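Local coordinates for myosin-I heavy chain (Dictyostelium discoideum, PDB 5EJY), which works as an actin-based motor with ATPase activity in the early steps of phagocytosis and adhesion, this chain being a MyTH4-FERM unit of its tail, at residues T222-E225 against S226-L230; A147-L150 against K151-Q155; K78-P81 against A82-Y85; N122-V125 against W126-I129. All coordinates share one frame; numbering follows the deposited sequence.

Contact 1 (T222-E225 against S226-L230)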
loop_
_atom_site.group_PDB
_atom_site.type_symbol
_atom_site.label_atom_id
_atom_site.label_comp_id
_atom_site.label_asym_id
_atom_site.label_seq_id
_atom_site.Cartn_x
_atom_site.Cartn_y
_atom_site.Cartn_z
ATOM N N THR A 222 6.039 4.768 1.167
ATOM C CA THR A 222 5.708 3.983 -0.015
ATOM C C THR A 222 5.807 2.488 0.225
ATOM O O THR A 222 6.341 2.041 1.234
ATOM C CB THR A 222 6.636 4.326 -1.185
ATOM O OG1 THR A 222 7.984 4.054 -0.793
ATOM C CG2 THR A 222 6.491 5.805 -1.556
ATOM N N CYS A 223 5.288 1.715 -0.725
ATOM C CA CYS A 223 5.426 0.272 -0.659
ATOM C C CYS A 223 6.906 -0.131 -0.652
ATOM O O CYS A 223 7.326 -1.019 0.084
ATOM C CB CYS A 223 4.688 -0.369 -1.834
ATOM S SG CYS A 223 4.687 -2.161 -1.737
ATOM N N GLN A 224 7.704 0.531 -1.479
ATOM C CA GLN A 224 9.127 0.222 -1.536
ATOM C C GLN A 224 9.866 0.511 -0.222
ATOM O O GLN A 224 10.669 -0.306 0.234
ATOM C CB GLN A 224 9.782 0.935 -2.721
ATOM C CG GLN A 224 11.254 0.627 -2.901
ATOM C CD GLN A 224 11.804 1.175 -4.218
ATOM O OE1 GLN A 224 11.050 1.610 -5.080
ATOM N NE2 GLN A 224 13.119 1.143 -4.372
ATOM N N GLU A 225 9.593 1.657 0.403
ATOM C CA GLU A 225 10.212 1.965 1.697
ATOM C C GLU A 225 9.853 0.923 2.733
ATOM O O GLU A 225 10.705 0.445 3.484
ATOM C CB GLU A 225 9.771 3.343 2.212
ATOM C CG GLU A 225 10.449 4.492 1.526
ATOM C CD GLU A 225 9.902 5.839 1.957
ATOM O OE1 GLU A 225 8.771 5.906 2.497
ATOM O OE2 GLU A 225 10.617 6.839 1.744
ATOM N N SER A 226 8.575 0.582 2.787
ATOM C CA SER A 226 8.107 -0.369 3.790
ATOM C C SER A 226 8.584 -1.796 3.535
ATOM O O SER A 226 8.832 -2.552 4.482
ATOM C CB SER A 226 6.588 -0.340 3.887
ATOM O OG SER A 226 6.192 0.695 4.761
ATOM N N SER A 227 8.705 -2.157 2.261
ATOM C CA SER A 227 9.252 -3.459 1.891
ATOM C C SER A 227 10.729 -3.556 2.293
ATOM O O SER A 227 11.169 -4.594 2.776
ATOM C CB SER A 227 9.084 -3.715 0.393
ATOM O OG SER A 227 7.710 -3.752 0.055
ATOM N N ASN A 228 11.483 -2.474 2.096
ATOM C CA ASN A 228 12.877 -2.432 2.545
ATOM C C ASN A 228 12.980 -2.507 4.064
ATOM O O ASN A 228 13.845 -3.197 4.617
ATOM C CB ASN A 228 13.566 -1.148 2.078
ATOM C CG ASN A 228 13.746 -1.080 0.573
ATOM O OD1 ASN A 228 13.656 -2.088 -0.135
ATOM N ND2 ASN A 228 14.023 0.118 0.076
ATOM N N ASP A 229 12.118 -1.751 4.733
ATOM C CA ASP A 229 12.082 -1.724 6.198
ATOM C C ASP A 229 11.812 -3.122 6.755
ATOM O O ASP A 229 12.511 -3.590 7.656
ATOM C CB ASP A 229 10.997 -0.743 6.654
ATOM C CG ASP A 229 11.083 -0.392 8.128
ATOM O OD1 ASP A 229 12.134 -0.623 8.780
ATOM O OD2 ASP A 229 10.079 0.146 8.629
ATOM N N LEU A 230 10.792 -3.793 6.230
ATOM C CA LEU A 230 10.462 -5.132 6.711
ATOM C C LEU A 230 11.579 -6.133 6.403
ATOM O O LEU A 230 11.865 -7.007 7.208
ATOM C CB LEU A 230 9.151 -5.644 6.103
ATOM C CG LEU A 230 7.967 -5.753 7.060
ATOM C CD1 LEU A 230 6.886 -6.632 6.427
ATOM C CD2 LEU A 230 8.395 -6.300 8.432
HETATM O O HOH W 1 15.064 -0.157 -2.752
#
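Ser226 N and Asp229 N donate back to Thr222 O and Glu225 O at 3.1 and 2.9 Å, so residues 222-230 run from the N-cap into the first turns of helix 223-233 with the regular i to i+4 bonds in place. Thr222 stands at the N-cap. Its OG1 accepts from Glu225 N at 3.1 Å, with a nearly straight N-H...O angle of 166°, while Thr222 N donates in return to Glu225 OE1 at 3.2 Å, meeting it from above the carboxylate plane. The other carboxylate oxygen, OE2, is held outside by a salt bridge to Arg176 and a hydrogen bond from Asn180, so the glutamate joins the helix start to helix 161-180. One turn on, Ser227 turns its hydroxyl back along its own helix: OG lies anti to the carbonyl carbon (chi1 -63°) and donates to Cys223 O at 2.8 Å. The same oxygen takes Ser227 N from the opposite face of its carbonyl plane, and two donors from one residue thus grip it. Gln224 and Asn228 lie side by side, their amide planes almost perpendicular at 87°. A water joins them, accepting from Gln224 NE2 at 2.8 Å and Asn228 ND2 at 3.0 Å, while Asn228 OD1 accepts from Ser240. Ser226 and Ser227 both rest on Ile247 of strand 245-251, placing the helix against the mixed sheet. The reciprocal bonds of Thr222 and Glu225 define a capping box, here opening the helix that follows the first two strands of the ubiquitin-like lobe of the FERM domain.

Contact 2 (A147-L150 against K151-Q155); sequences AAYL and KTTIQ
Thr153 and Thr152 each carry OG1 anti to the carbonyl carbon and beside the backbone N (chi1 -62° and -63°), which swings both hydroxyls back over the preceding turn; Tyr149, with CG anti to its own N (chi1 -176°), lifts its ring into the path of the first. Thr153 OG1 donates to Tyr149 O at 2.8 Å and at the same time sits 4.3 Å above the centre of the Tyr149 ring, so one oxygen both bonds the carbonyl and lies over the aromatic face. Thr153 N reaches Tyr149 O from the opposite side of the carbonyl plane, at 3.1 Å. The neighbouring threonine repeats the pattern: Thr152 OG1 donates to Ala148 O at 3.0 Å from above its carbonyl plane, and Thr152 N meets that oxygen from the other face at 2.9 Å.

Paired threonine hydroxyls folded onto i-4 carbonyls, each sharing its acceptor with the backbone N-H, occupy the last turns of helix 143-155 in the helical MyTH4 domain. Lys151 lays its CG 3.3 Å from Ala147 O, and its NZ runs on to a salt bridge with Asp8 and hydrogen bonds to Gln4 and Leu6 O in the N-terminal segment. Ile154 presses CG1 to 3.2 Å from Leu150 O, the oxygen that its own N bonds, and its side chain packs on Ala167 and Gln168 of helix 161-180. At the far end of its ring, Tyr149 OH is hydrogen-bonded to Ser113.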
loop_
_atom_site.group_PDB
_atom_site.type_symbol
_atom_site.label_atom_id
_atom_site.label_comp_id
_atom_site.label_asym_id
_atom_site.label_seq_id
_atom_site.Cartn_x
_atom_site.Cartn_y
_atom_site.Cartn_z
ATOM N N ALA A 147 5.903 27.862 2.929
ATOM C CA ALA A 147 7.086 27.288 3.563
ATOM C C ALA A 147 7.768 28.303 4.482
ATOM O O ALA A 147 8.272 27.954 5.552
ATOM C CB ALA A 147 8.056 26.788 2.505
ATOM N N ALA A 148 7.789 29.563 4.062
ATOM C CA ALA A 148 8.378 30.608 4.913
ATOM C C ALA A 148 7.574 30.728 6.199
ATOM O O ALA A 148 8.118 30.878 7.303
ATOM C CB ALA A 148 8.423 31.939 4.164
ATOM N N TYR A 149 6.261 30.634 6.059
ATOM C CA TYR A 149 5.369 30.731 7.200
ATOM C C TYR A 149 5.621 29.600 8.205
ATOM O O TYR A 149 5.639 29.829 9.417
ATOM C CB TYR A 149 3.915 30.726 6.722
ATOM C CG TYR A 149 2.917 30.926 7.829
ATOM C CD1 TYR A 149 2.816 32.151 8.481
ATOM C CD2 TYR A 149 2.070 29.904 8.218
ATOM C CE1 TYR A 149 1.899 32.347 9.491
ATOM C CE2 TYR A 149 1.149 30.082 9.225
ATOM C CZ TYR A 149 1.072 31.317 9.863
ATOM O OH TYR A 149 0.173 31.522 10.872
ATOM N N LEU A 150 5.818 28.384 7.693
ATOM C CA LEU A 150 6.117 27.228 8.540
ATOM C C LEU A 150 7.428 27.424 9.311
ATOM O O LEU A 150 7.487 27.225 10.510
ATOM C CB LEU A 150 6.231 25.953 7.683
ATOM C CG LEU A 150 4.934 25.382 7.100
ATOM C CD1 LEU A 150 5.225 24.137 6.267
ATOM C CD2 LEU A 150 3.972 25.059 8.224
ATOM N N LYS A 151 8.484 27.770 8.594
ATOM C CA LYS A 151 9.802 27.851 9.212
ATOM C C LYS A 151 9.839 28.972 10.244
ATOM O O LYS A 151 10.387 28.807 11.340
ATOM C CB LYS A 151 10.884 28.039 8.148
ATOM C CG LYS A 151 10.929 26.925 7.130
ATOM C CD LYS A 151 12.234 26.895 6.355
ATOM C CE LYS A 151 13.344 26.239 7.169
ATOM N NZ LYS A 151 14.592 26.097 6.358
ATOM N N THR A 152 9.240 30.109 9.909
ATOM C CA THR A 152 9.142 31.199 10.880
ATOM C C THR A 152 8.439 30.708 12.134
ATOM O O THR A 152 8.845 31.013 13.262
ATOM C CB THR A 152 8.376 32.408 10.315
ATOM O OG1 THR A 152 9.099 32.951 9.203
ATOM C CG2 THR A 152 8.212 33.482 11.384
ATOM N N THR A 153 7.379 29.933 11.948
ATOM C CA THR A 153 6.635 29.420 13.092
ATOM C C THR A 153 7.492 28.465 13.925
ATOM O O THR A 153 7.459 28.496 15.159
ATOM C CB THR A 153 5.371 28.690 12.644
ATOM O OG1 THR A 153 4.505 29.611 11.967
ATOM C CG2 THR A 153 4.653 28.101 13.837
ATOM N N ILE A 154 8.258 27.620 13.239
ATOM C CA ILE A 154 9.114 26.645 13.904
ATOM C C ILE A 154 10.284 27.315 14.642
ATOM O O ILE A 154 10.693 26.880 15.719
ATOM C CB ILE A 154 9.693 25.636 12.892
ATOM C CG1 ILE A 154 8.574 24.773 12.274
ATOM C CG2 ILE A 154 10.737 24.753 13.572
ATOM C CD1 ILE A 154 8.982 24.085 10.967
ATOM N N GLN A 155 10.815 28.379 14.057
ATOM C CA GLN A 155 12.044 28.980 14.572
ATOM C C GLN A 155 11.844 30.043 15.650
ATOM O O GLN A 155 12.709 30.226 16.509
ATOM C CB GLN A 155 12.902 29.515 13.417
ATOM C CG GLN A 155 13.490 28.396 12.572
ATOM C CD GLN A 155 14.068 28.879 11.261
ATOM O OE1 GLN A 155 14.134 30.083 10.999
ATOM N NE2 GLN A 155 14.490 27.939 10.422
#

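Contact 3 (K78-P81 against A82-Y85)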
loop_
_atom_site.group_PDB
_atom_site.type_symbol
_atom_site.label_atom_id
_atom_site.label_comp_id
_atom_site.label_asym_id
_atom_site.label_seq_id
_atom_site.Cartn_x
_atom_site.Cartn_y
_atom_site.Cartn_z
ATOM N N LYS A 78 -13.353 11.516 20.365
ATOM C CA LYS A 78 -13.271 10.223 21.034
ATOM C C LYS A 78 -14.545 9.407 20.850
ATOM O O LYS A 78 -14.493 8.201 20.602
ATOM C CB LYS A 78 -12.990 10.410 22.529
ATOM C CG LYS A 78 -11.645 11.054 22.836
ATOM N N LYS A 79 -15.689 10.073 20.967
ATOM C CA LYS A 79 -16.974 9.390 20.945
ATOM C C LYS A 79 -17.467 9.085 19.528
ATOM O O LYS A 79 -18.154 8.087 19.308
ATOM C CB LYS A 79 -18.021 10.206 21.707
ATOM N N ASP A 80 -17.120 9.942 18.572
ATOM C CA ASP A 80 -17.598 9.773 17.205
ATOM C C ASP A 80 -16.583 10.297 16.189
ATOM O O ASP A 80 -16.843 11.287 15.505
ATOM C CB ASP A 80 -18.932 10.499 17.033
ATOM C CG ASP A 80 -19.675 10.070 15.784
ATOM O OD1 ASP A 80 -19.068 9.400 14.918
ATOM O OD2 ASP A 80 -20.871 10.411 15.666
ATOM N N PRO A 81 -15.421 9.629 16.087
ATOM C CA PRO A 81 -14.330 10.070 15.211
ATOM C C PRO A 81 -14.799 10.384 13.793
ATOM O O PRO A 81 -14.278 11.306 13.162
ATOM C CB PRO A 81 -13.382 8.869 15.208
ATOM C CG PRO A 81 -13.603 8.232 16.535
ATOM C CD PRO A 81 -15.073 8.398 16.818
ATOM N N ALA A 82 -15.773 9.630 13.297
ATOM C CA ALA A 82 -16.286 9.858 11.954
ATOM C C ALA A 82 -16.919 11.241 11.841
ATOM O O ALA A 82 -16.720 11.951 10.855
ATOM C CB ALA A 82 -17.281 8.782 11.580
ATOM N N ASP A 83 -17.688 11.619 12.854
ATOM C CA ASP A 83 -18.318 12.931 12.886
ATOM C C ASP A 83 -17.267 14.028 13.083
ATOM O O ASP A 83 -17.269 15.045 12.387
ATOM C CB ASP A 83 -19.362 12.981 14.004
ATOM C CG ASP A 83 -20.101 14.303 14.053
ATOM O OD1 ASP A 83 -20.389 14.864 12.976
ATOM O OD2 ASP A 83 -20.387 14.784 15.168
ATOM N N PHE A 84 -16.365 13.807 14.031
ATOM C CA PHE A 84 -15.306 14.762 14.332
ATOM C C PHE A 84 -14.469 15.134 13.105
ATOM O O PHE A 84 -14.063 16.281 12.941
ATOM C CB PHE A 84 -14.391 14.193 15.410
ATOM C CG PHE A 84 -13.288 15.122 15.821
ATOM C CD1 PHE A 84 -13.555 16.218 16.626
ATOM C CD2 PHE A 84 -11.984 14.898 15.410
ATOM C CE1 PHE A 84 -12.549 17.079 17.011
ATOM C CE2 PHE A 84 -10.963 15.755 15.791
ATOM C CZ PHE A 84 -11.247 16.850 16.596
ATOM N N TYR A 85 -14.203 14.157 12.250
ATOM C CA TYR A 85 -13.347 14.383 11.089
ATOM C C TYR A 85 -14.095 14.721 9.809
ATOM O O TYR A 85 -13.473 15.058 8.801
ATOM C CB TYR A 85 -12.417 13.187 10.868
ATOM C CG TYR A 85 -11.336 13.122 11.909
ATOM C CD1 TYR A 85 -10.326 14.072 11.938
ATOM C CD2 TYR A 85 -11.335 12.130 12.882
ATOM C CE1 TYR A 85 -9.336 14.036 12.904
ATOM C CE2 TYR A 85 -10.350 12.081 13.848
ATOM C CZ TYR A 85 -9.354 13.033 13.853
ATOM O OH TYR A 85 -8.369 12.985 14.801
#
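Asp80 O is gripped by two backbone N-H groups: Phe84 N donates at 3.0 Å, almost straight at 170° and in the carbonyl plane, and Asp83 N makes a weak, bent bond at 2.8 Å. The side chain of Asp80 adds an N-cap. With CG anti to the backbone N (chi1 -164°), OD1 turns toward the helix start and accepts from Asp83 N in a weak bond of 3.3 Å. OD2 lies 3.4 Å from Asp83 CB. The two side chains cross at about a right angle, their carboxylate planes 49° apart, with Asp80 OD2 4.4 Å from Asp83 OD2; these like charges might raise the affinity of one group for a proton. Pro81 follows the cap as the first helical residue, a position where its missing N-H costs no helix bond. Its carbonyl O accepts from Tyr85 N at 3.0 Å and also meets the edge of the Tyr85 ring, 3.1 Å from CD2. Phe84 CD2 stands over the face of that ring. The cap thus separates helix 76-79 from helix 81-97 in the MyTH4 domain: Phe84 packs back on Val76 and Ser77 and meets the Tyr69 ring, whereas Pro81 and Tyr85 lean on helix 189-196 through Val189, Leu192, Glu193 and Lys196.

Contact 4 (N122-V125 against W126-I129)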
loop_
_atom_site.group_PDB
_atom_site.type_symbol
_atom_site.label_atom_id
_atom_site.label_comp_id
_atom_site.label_asym_id
_atom_site.label_seq_id
_atom_site.Cartn_x
_atom_site.Cartn_y
_atom_site.Cartn_z
ATOM N N ASN A 122 -5.921 27.980 17.904
ATOM C CA ASN A 122 -4.683 27.995 17.126
ATOM C C ASN A 122 -4.218 26.554 16.940
ATOM O O ASN A 122 -3.760 26.163 15.866
ATOM C CB ASN A 122 -3.607 28.828 17.838
ATOM C CG ASN A 122 -2.629 29.510 16.869
ATOM O OD1 ASN A 122 -3.031 30.040 15.832
ATOM N ND2 ASN A 122 -1.339 29.507 17.217
ATOM N N ILE A 123 -4.357 25.761 17.997
ATOM C CA ILE A 123 -3.990 24.351 17.956
ATOM C C ILE A 123 -4.816 23.571 16.926
ATOM O O ILE A 123 -4.276 22.757 16.175
ATOM C CB ILE A 123 -4.139 23.711 19.344
ATOM C CG1 ILE A 123 -3.029 24.222 20.269
ATOM C CG2 ILE A 123 -4.092 22.197 19.258
ATOM C CD1 ILE A 123 -3.059 23.609 21.656
ATOM N N ARG A 124 -6.122 23.816 16.899
ATOM C CA ARG A 124 -6.999 23.202 15.902
ATOM C C ARG A 124 -6.631 23.584 14.471
ATOM O O ARG A 124 -6.662 22.735 13.568
ATOM C CB ARG A 124 -8.458 23.572 16.171
ATOM C CG ARG A 124 -9.059 22.827 17.346
ATOM C CD ARG A 124 -9.130 21.342 17.045
ATOM N NE ARG A 124 -9.565 20.568 18.200
ATOM C CZ ARG A 124 -10.805 20.588 18.679
ATOM N NH1 ARG A 124 -11.724 21.351 18.101
ATOM N NH2 ARG A 124 -11.124 19.852 19.738
ATOM N N VAL A 125 -6.309 24.856 14.249
ATOM C CA VAL A 125 -5.942 25.287 12.903
ATOM C C VAL A 125 -4.649 24.598 12.482
ATOM O O VAL A 125 -4.514 24.194 11.337
ATOM C CB VAL A 125 -5.749 26.816 12.765
ATOM C CG1 VAL A 125 -5.413 27.165 11.308
ATOM C CG2 VAL A 125 -6.993 27.558 13.200
ATOM N N TRP A 126 -3.705 24.454 13.409
ATOM C CA TRP A 126 -2.434 23.815 13.065
ATOM C C TRP A 126 -2.577 22.301 12.808
ATOM O O TRP A 126 -1.841 21.732 11.995
ATOM C CB TRP A 126 -1.338 24.151 14.087
ATOM C CG TRP A 126 -0.703 25.477 13.775
ATOM C CD1 TRP A 126 -0.996 26.697 14.340
ATOM C CD2 TRP A 126 0.292 25.727 12.779
ATOM N NE1 TRP A 126 -0.226 27.677 13.765
ATOM C CE2 TRP A 126 0.574 27.111 12.805
ATOM C CE3 TRP A 126 0.980 24.913 11.871
ATOM C CZ2 TRP A 126 1.518 27.695 11.961
ATOM C CZ3 TRP A 126 1.909 25.490 11.033
ATOM C CH2 TRP A 126 2.178 26.871 11.084
ATOM N N GLU A 127 -3.540 21.670 13.471
ATOM C CA GLU A 127 -3.932 20.302 13.123
ATOM C C GLU A 127 -4.455 20.223 11.682
ATOM O O GLU A 127 -4.106 19.300 10.946
ATOM C CB GLU A 127 -4.991 19.775 14.084
ATOM C CG GLU A 127 -4.453 19.480 15.502
ATOM C CD GLU A 127 -5.558 19.211 16.510
ATOM O OE1 GLU A 127 -6.742 19.310 16.135
ATOM O OE2 GLU A 127 -5.241 18.913 17.685
ATOM N N LEU A 128 -5.309 21.178 11.302
ATOM C CA LEU A 128 -5.795 21.290 9.928
ATOM C C LEU A 128 -4.668 21.498 8.937
ATOM O O LEU A 128 -4.662 20.902 7.862
ATOM C CB LEU A 128 -6.786 22.444 9.791
ATOM C CG LEU A 128 -8.132 22.260 10.488
ATOM C CD1 LEU A 128 -8.994 23.523 10.356
ATOM C CD2 LEU A 128 -8.861 21.041 9.908
ATOM N N ILE A 129 -3.729 22.374 9.284
ATOM C CA ILE A 129 -2.569 22.605 8.437
ATOM C C ILE A 129 -1.828 21.285 8.208
ATOM O O ILE A 129 -1.439 20.952 7.085
ATOM C CB ILE A 129 -1.642 23.688 9.068
ATOM C CG1 ILE A 129 -2.200 25.088 8.776
ATOM C CG2 ILE A 129 -0.239 23.601 8.518
ATOM C CD1 ILE A 129 -1.551 26.222 9.662
HETATM O O HOH W 2 -0.209 30.361 14.730
HETATM O O HOH W 3 -7.086 19.913 19.357
#
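Val125 with Ile129, and Asn122 O with the Trp126 ring, form the tight side of this turn of helix 119-133, part of the helical bundle of the MyTH4 domain, while the Asn122 amide and the Arg124-Glu127 pair make looser, water-bridged links. On the packed side Val125 CG1 approaches Ile129 CD1 at 4.3 Å, and Trp126 CD1 brings the ring edge to 3.2 Å from Asn122 O, the carbonyl that also accepts from Trp126 N. Ile129 CD1 lies 3.5 Å above one face of the Trp126 indole, offset toward its rim. The indole reaches Val163 and Ala167 of helix 161-180, and Ile129 touches Phe146 of helix 143-155.

The polar links are less direct. Arg124 and Glu127 lie side by side with guanidinium and carboxylate planes 28° apart, yet Arg124 NE and Glu127 OE1 form only a long salt bridge of 3.7 Å; a water accepting from Arg124 NE and donating to Glu127 OE2 adds a second, bridged link. Arg124 NH1 donates to Ser72 O and Tyr69 O. Glu127 is held by Tyr69 OH at OE1 and by Lys196 in a salt bridge at OE2, so this buried pair is tied to two further helices. Near the indole N-H, the Asn122 amide stands 84° from the ring plane, and one water in that plane accepts from Trp126 NE1 at 2.9 Å and Asn122 ND2 at 2.9 Å.

Overall arrangement
Contacts 2, 3 and 4 belong to the MyTH4 domain, contact 1 to the ubiquitin-like lobe of the FERM domain. Contacts 2 and 4 lie closest, with centres about 14 Å apart, and meet round the indole: Trp126 CZ3 touches Leu150 CD2 at 3.5 Å, and Trp126 CZ2 touches Tyr149 CE2 at 3.6 Å, joining two helices successive in the chain. Contact 3, its centre about 17 Å from that of contact 4, touches it where Phe84 CE1 meets Arg124 NH2 at 4.1 Å. Contact 1 stands apart, about 30 Å from contact 4 between centres, with their nearest atoms about 19 Å from each other.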